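Side-chain contacts in amino acid amide racemase (Ochrobactrum anthropi, PDB 6GIO), which binds pyridoxal-5'-phosphate as a two-chain enzyme of the class-III aminotransferase family, within the large superfamily of PLP-dependent aminotransferases: residues S138-L143 and M147-H152; D114-A119 and V236-K241. All blocks are in the same frame, centred on the assembly; numbering follows the deposited sequence.

In the fold
From the N terminus, helix 112-127 comes first and supplies residues 114-119 of contact 2. Strand 131-135 follows. Contact 1 then lies in the connection that leads to strand 164-167: its segments 138-143 and 147-152 close a short loop round helix 144-147. Strand 234-238 brings in residues 236-241, which close the much longer loop of contact 2, 116 residues between its segments. Contact 1 is therefore nested inside contact 2. The two meet at His140 and Asp238, where ND1 and OD2 are probably hydrogen-bonded. Together they tie helix 112-127, strand 234-238 in the middle of its sheet, and the loop after strand 131-135 to one PLP molecule.

Contact 1: residues S138-L143 and M147-H152. With PLP (pyridoxal-5'-phosphate), chain G.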
loop_
_atom_site.group_PDB
_atom_site.type_symbol
_atom_site.label_atom_id
_atom_site.label_comp_id
_atom_site.label_asym_id
_atom_site.label_seq_id
_atom_site.Cartn_x
_atom_site.Cartn_y
_atom_site.Cartn_z
ATOM N N SER C 138 -11.668 -10.047 -14.264
ATOM C CA SER C 138 -10.772 -8.932 -14.074
ATOM C C SER C 138 -10.246 -8.957 -12.630
ATOM O O SER C 138 -10.913 -9.418 -11.713
ATOM C CB SER C 138 -11.479 -7.606 -14.352
ATOM O OG SER C 138 -12.293 -7.263 -13.266
ATOM N N TYR C 139 -9.028 -8.470 -12.467
ATOM C CA TYR C 139 -8.368 -8.459 -11.191
ATOM C C TYR C 139 -7.814 -7.065 -11.081
ATOM O O TYR C 139 -6.843 -6.749 -11.745
ATOM C CB TYR C 139 -7.273 -9.525 -11.151
ATOM C CG TYR C 139 -6.644 -9.668 -9.801
ATOM C CD1 TYR C 139 -5.718 -8.721 -9.344
ATOM C CD2 TYR C 139 -6.929 -10.755 -8.987
ATOM C CE1 TYR C 139 -5.120 -8.840 -8.105
ATOM C CE2 TYR C 139 -6.324 -10.887 -7.735
ATOM C CZ TYR C 139 -5.422 -9.908 -7.301
ATOM O OH TYR C 139 -4.811 -9.981 -6.054
ATOM N N HIS C 140 -8.486 -6.225 -10.296
ATOM C CA HIS C 140 -8.044 -4.845 -10.052
ATOM C C HIS C 140 -7.420 -4.637 -8.648
ATOM O O HIS C 140 -6.974 -3.534 -8.324
ATOM C CB HIS C 140 -9.198 -3.890 -10.297
ATOM C CG HIS C 140 -9.672 -3.892 -11.716
ATOM N ND1 HIS C 140 -8.851 -3.539 -12.767
ATOM C CD2 HIS C 140 -10.866 -4.223 -12.262
ATOM C CE1 HIS C 140 -9.520 -3.677 -13.903
ATOM N NE2 HIS C 140 -10.750 -4.067 -13.624
ATOM N N GLY C 141 -7.412 -5.683 -7.823
ATOM C CA GLY C 141 -6.730 -5.652 -6.549
ATOM C C GLY C 141 -7.352 -6.543 -5.471
ATOM O O GLY C 141 -8.375 -7.189 -5.711
ATOM N N ASN C 142 -6.731 -6.568 -4.285
ATOM C CA ASN C 142 -7.192 -7.384 -3.172
ATOM C C ASN C 142 -7.398 -6.591 -1.870
ATOM O O ASN C 142 -7.354 -7.153 -0.758
ATOM C CB ASN C 142 -6.255 -8.578 -2.931
ATOM C CG ASN C 142 -7.016 -9.855 -2.614
ATOM O OD1 ASN C 142 -8.215 -9.962 -2.893
ATOM N ND2 ASN C 142 -6.332 -10.841 -2.082
ATOM N N LEU C 143 -7.648 -5.293 -2.021
ATOM C CA LEU C 143 -8.165 -4.477 -0.922
ATOM C C LEU C 143 -9.639 -4.226 -1.208
ATOM O O LEU C 143 -10.128 -4.335 -2.364
ATOM C CB LEU C 143 -7.400 -3.149 -0.747
ATOM C CG LEU C 143 -5.888 -3.345 -0.528
ATOM C CD1 LEU C 143 -5.180 -1.992 -0.519
ATOM C CD2 LEU C 143 -5.549 -4.147 0.728
ATOM N N MET C 147 -10.963 -4.820 -4.947
ATOM C CA MET C 147 -11.556 -6.153 -5.074
ATOM C C MET C 147 -13.057 -6.037 -5.366
ATOM O O MET C 147 -13.624 -6.836 -6.112
ATOM C CB MET C 147 -11.329 -6.934 -3.791
ATOM C CG MET C 147 -11.905 -8.333 -3.783
ATOM S SD MET C 147 -11.522 -9.169 -2.218
ATOM C CE MET C 147 -12.625 -8.310 -1.104
ATOM N N GLY C 148 -13.685 -5.016 -4.797
ATOM C CA GLY C 148 -15.104 -4.740 -5.026
ATOM C C GLY C 148 -15.534 -4.543 -6.471
ATOM O O GLY C 148 -16.695 -4.787 -6.816
ATOM N N ILE C 149 -14.622 -4.078 -7.308
ATOM C CA ILE C 149 -14.929 -3.875 -8.737
ATOM C C ILE C 149 -14.295 -4.977 -9.594
ATOM O O ILE C 149 -14.340 -4.919 -10.803
ATOM C CB ILE C 149 -14.503 -2.476 -9.216
ATOM C CG1 ILE C 149 -13.005 -2.258 -8.992
ATOM C CG2 ILE C 149 -15.309 -1.410 -8.501
ATOM C CD1 ILE C 149 -12.394 -1.280 -9.962
ATOM N N SER C 150 -13.723 -5.992 -8.952
ATOM C CA SER C 150 -13.065 -7.062 -9.657
ATOM C C SER C 150 -14.028 -8.201 -9.986
ATOM O O SER C 150 -14.994 -8.415 -9.276
ATOM C CB SER C 150 -11.907 -7.581 -8.816
ATOM O OG SER C 150 -10.906 -6.568 -8.700
ATOM N N GLY C 151 -13.769 -8.934 -11.067
ATOM C CA GLY C 151 -14.614 -10.073 -11.417
ATOM C C GLY C 151 -13.994 -11.452 -11.271
ATOM O O GLY C 151 -14.563 -12.430 -11.744
ATOM N N HIS C 152 -12.853 -11.568 -10.619
ATOM C CA HIS C 152 -12.129 -12.849 -10.678
ATOM C C HIS C 152 -12.711 -13.839 -9.666
ATOM O O HIS C 152 -13.146 -13.454 -8.585
ATOM C CB HIS C 152 -10.604 -12.657 -10.493
ATOM C CG HIS C 152 -9.773 -13.856 -10.884
ATOM N ND1 HIS C 152 -9.501 -14.895 -10.015
ATOM C CD2 HIS C 152 -9.114 -14.154 -12.035
ATOM C CE1 HIS C 152 -8.738 -15.791 -10.617
ATOM N NE2 HIS C 152 -8.480 -15.363 -11.840
HETATM N N1 PLP G . -4.581 -4.557 -11.482
HETATM C C2 PLP G . -4.007 -5.492 -12.279
HETATM C C2A PLP G . -4.342 -5.625 -13.733
HETATM C C3 PLP G . -3.018 -6.453 -11.728
HETATM O O3 PLP G . -2.466 -7.375 -12.526
HETATM C C4 PLP G . -2.619 -6.366 -10.309
HETATM C C4A PLP G . -1.611 -7.318 -9.749
HETATM C C5 PLP G . -3.309 -5.285 -9.522
HETATM C C6 PLP G . -4.250 -4.452 -10.167
HETATM C C5A PLP G . -3.027 -5.140 -8.035
HETATM O O4P PLP G . -1.644 -4.980 -7.695
HETATM P P PLP G . -1.109 -5.312 -6.227
HETATM O O1P PLP G . 0.171 -4.538 -6.186
HETATM O O2P PLP G . -0.901 -6.814 -6.163
HETATM O O3P PLP G . -2.158 -4.759 -5.273
#
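Hydrogen bonds join Ser138 and His140 to the turn Met147-Ser150 and the residue after it. Gly151 N gives a bifurcated bond to Ser138, to O at 3.0 Å and to OG at 3.1 Å. Ser138 OG sits between its own backbone N and carbonyl carbon (chi1 77°) and is also hydrogen-bonded to Phe135 O and Ser134 OG. His140 N donates to Ser150 OG at 2.9 Å, nearly straight at 160°. The same hydroxyl bonds to Ser146 O. Met147 N bonds to Leu143 O at 2.8 Å. Leu143 is the N-cap residue of helix 144-147.

The apolar contact is between Ile149 and His140. Their side chains cross at about a right angle, with Ile149 CD1 4.0 Å from His140 CD2.

Two other contacts are packing. Ile149 O lies at the imidazole edge, in its plane, while ND1 is hydrogen-bonded to Asp238 OD2. Met147 SD lies 3.5 Å from Asn142 OD1, a buried oxygen with no polar partner in the model.

Tyr139 and His140 line the PLP pocket, with Tyr139 CD1 4.0 Å from PLP C4.

The loop lies between strands 131-135 and 164-167. Ile149 packs on Ile132, and His140 on Asn116 of helix 112-127. Tyr139 and Met147 reach Leu293 and Arg121 of the second subunit.

Contact 2: residues D114-A119 and V236-K241; sequences DANDCA and VVDEVK. With PLP (pyridoxal-5'-phosphate), chain G.
Asn116 and Asp238 make the direct contact between helix 112-127 and strand 234-238. Asn116 has the most surface buried here. Its side chain crosses that of Asp238 at about a right angle, and its amide plane is turned 58° from the carboxylate. The amide atom modelled as OD1 lies 3.1 Å from Asp238 OD2. The amide is probably turned over in the model. With it turned back, this approach may be a hydrogen bond from the amide nitrogen. The amide also lies just outside the PLP ring, next to C6.

Asp238 has CG anti to its backbone N (chi1 -171°), which carries the carboxylate to the ring nitrogen of PLP. OD2 is modelled 2.5 Å from PLP N1, so short that the exact distance is doubtful. The same oxygen is bonded to His140. OD1 accepts from Val240 N at 2.9 Å, with an N-H...O angle of 155°. This closes an Asx turn. Both carboxylate oxygens thus have protein partners, which should limit its rotation.

The turn also places Val240 over one face of the PLP ring. Its CG1 is 3.6 Å from PLP C4. Tyr139 covers the other face. Next along, Lys241 CB passes 3.2 Å from PLP O3, and its amine goes on to a salt bridge with Glu397.

Phe203 of the adjacent strand 199-204 packs on both Ala119 and Val236, and so bridges helix and strand.

The whole is typical of the cofactor site of fold type I PLP enzymes. An aspartate near the end of a central strand meets the pyridine nitrogen, and the helix 112-127 packs across the sheet.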
loop_
_atom_site.group_PDB
_atom_site.type_symbol
_atom_site.label_atom_id
_atom_site.label_comp_id
_atom_site.label_asym_id
_atom_site.label_seq_id
_atom_site.Cartn_x
_atom_site.Cartn_y
_atom_site.Cartn_z
ATOM N N ASP C 114 -4.253 -0.370 -4.138
ATOM C CA ASP C 114 -4.567 0.946 -3.551
ATOM C C ASP C 114 -4.847 2.017 -4.662
ATOM O O ASP C 114 -5.682 2.924 -4.475
ATOM C CB ASP C 114 -3.572 1.383 -2.428
ATOM C CG ASP C 114 -2.153 1.869 -2.909
ATOM O OD1 ASP C 114 -1.950 2.261 -4.056
ATOM O OD2 ASP C 114 -1.229 1.936 -2.037
ATOM N N ALA C 115 -4.225 1.819 -5.824
ATOM C CA ALA C 115 -4.411 2.717 -6.982
ATOM C C ALA C 115 -5.788 2.556 -7.569
ATOM O O ALA C 115 -6.460 3.567 -7.909
ATOM C CB ALA C 115 -3.328 2.480 -8.023
ATOM N N ASN C 116 -6.248 1.318 -7.687
ATOM C CA ASN C 116 -7.613 1.108 -8.158
ATOM C C ASN C 116 -8.670 1.478 -7.092
ATOM O O ASN C 116 -9.794 1.895 -7.430
ATOM C CB ASN C 116 -7.845 -0.336 -8.661
ATOM C CG ASN C 116 -7.213 -0.604 -10.010
ATOM O OD1 ASN C 116 -6.460 -1.580 -10.172
ATOM N ND2 ASN C 116 -7.486 0.261 -10.981
ATOM N N ASP C 117 -8.325 1.336 -5.822
ATOM C CA ASP C 117 -9.220 1.789 -4.765
ATOM C C ASP C 117 -9.388 3.319 -4.859
ATOM O O ASP C 117 -10.499 3.849 -4.803
ATOM C CB ASP C 117 -8.684 1.375 -3.410
ATOM C CG ASP C 117 -9.699 1.579 -2.308
ATOM O OD1 ASP C 117 -10.913 1.657 -2.586
ATOM O OD2 ASP C 117 -9.297 1.664 -1.153
ATOM N N CYS C 118 -8.263 3.998 -5.019
ATOM C CA CYS C 118 -8.232 5.414 -5.283
ATOM C C CYS C 118 -9.115 5.741 -6.461
ATOM O O CYS C 118 -10.010 6.591 -6.364
ATOM C CB CYS C 118 -6.788 5.896 -5.551
ATOM S SG CYS C 118 -6.751 7.672 -5.977
ATOM N N ALA C 119 -8.875 5.053 -7.583
ATOM C CA ALA C 119 -9.598 5.342 -8.810
ATOM C C ALA C 119 -11.080 5.238 -8.543
ATOM O O ALA C 119 -11.798 6.178 -8.846
ATOM C CB ALA C 119 -9.182 4.401 -9.957
ATOM N N VAL C 236 -11.107 3.933 -18.056
ATOM C CA VAL C 236 -9.998 3.715 -17.161
ATOM C C VAL C 236 -9.282 2.495 -17.707
ATOM O O VAL C 236 -9.887 1.449 -17.817
ATOM C CB VAL C 236 -10.474 3.392 -15.710
ATOM C CG1 VAL C 236 -9.284 3.146 -14.775
ATOM C CG2 VAL C 236 -11.378 4.476 -15.128
ATOM N N VAL C 237 -7.997 2.603 -18.003
ATOM C CA VAL C 237 -7.209 1.433 -18.335
ATOM C C VAL C 237 -6.252 1.054 -17.176
ATOM O O VAL C 237 -5.454 1.870 -16.701
ATOM C CB VAL C 237 -6.398 1.631 -19.651
ATOM C CG1 VAL C 237 -5.545 0.406 -19.930
ATOM C CG2 VAL C 237 -7.324 1.874 -20.834
ATOM N N ASP C 238 -6.335 -0.199 -16.754
ATOM C CA ASP C 238 -5.409 -0.793 -15.760
ATOM C C ASP C 238 -4.162 -1.337 -16.463
ATOM O O ASP C 238 -4.220 -2.405 -17.079
ATOM C CB ASP C 238 -6.138 -1.927 -15.039
ATOM C CG ASP C 238 -5.359 -2.461 -13.840
ATOM O OD1 ASP C 238 -4.128 -2.315 -13.824
ATOM O OD2 ASP C 238 -5.974 -3.020 -12.904
ATOM N N GLU C 239 -3.051 -0.613 -16.386
ATOM C CA GLU C 239 -1.787 -1.033 -16.985
ATOM C C GLU C 239 -0.883 -1.690 -15.928
ATOM O O GLU C 239 0.291 -1.906 -16.140
ATOM C CB GLU C 239 -1.073 0.142 -17.640
ATOM C CG GLU C 239 -1.780 0.716 -18.888
ATOM C CD GLU C 239 -1.430 -0.004 -20.212
ATOM O OE1 GLU C 239 -0.278 -0.490 -20.321
ATOM O OE2 GLU C 239 -2.287 -0.084 -21.155
ATOM N N VAL C 240 -1.442 -2.026 -14.793
ATOM C CA VAL C 240 -0.626 -2.488 -13.696
ATOM C C VAL C 240 0.215 -3.688 -14.096
ATOM O O VAL C 240 1.413 -3.753 -13.764
ATOM C CB VAL C 240 -1.498 -2.805 -12.455
ATOM C CG1 VAL C 240 -0.674 -3.555 -11.393
ATOM C CG2 VAL C 240 -2.048 -1.516 -11.876
ATOM N N LYS C 241 -0.389 -4.621 -14.827
ATOM C CA LYS C 241 0.274 -5.907 -15.116
ATOM C C LYS C 241 1.105 -5.904 -16.397
ATOM O O LYS C 241 2.159 -6.463 -16.411
ATOM C CB LYS C 241 -0.773 -7.033 -15.198
ATOM C CG LYS C 241 -0.227 -8.437 -15.466
ATOM C CD LYS C 241 0.396 -9.025 -14.234
ATOM C CE LYS C 241 0.591 -10.514 -14.399
ATOM N NZ LYS C 241 1.265 -11.104 -13.210
HETATM N N1 PLP G . -4.581 -4.557 -11.482
HETATM C C2 PLP G . -4.007 -5.492 -12.279
HETATM C C2A PLP G . -4.342 -5.625 -13.733
HETATM C C3 PLP G . -3.018 -6.453 -11.728
HETATM O O3 PLP G . -2.466 -7.375 -12.526
HETATM C C4 PLP G . -2.619 -6.366 -10.309
HETATM C C4A PLP G . -1.611 -7.318 -9.749
HETATM C C5 PLP G . -3.309 -5.285 -9.522
HETATM C C6 PLP G . -4.250 -4.452 -10.167
HETATM C C5A PLP G . -3.027 -5.140 -8.035
HETATM O O4P PLP G . -1.644 -4.980 -7.695
HETATM P P PLP G . -1.109 -5.312 -6.227
HETATM O O1P PLP G . 0.171 -4.538 -6.186
HETATM O O2P PLP G . -0.901 -6.814 -6.163
HETATM O O3P PLP G . -2.158 -4.759 -5.273
#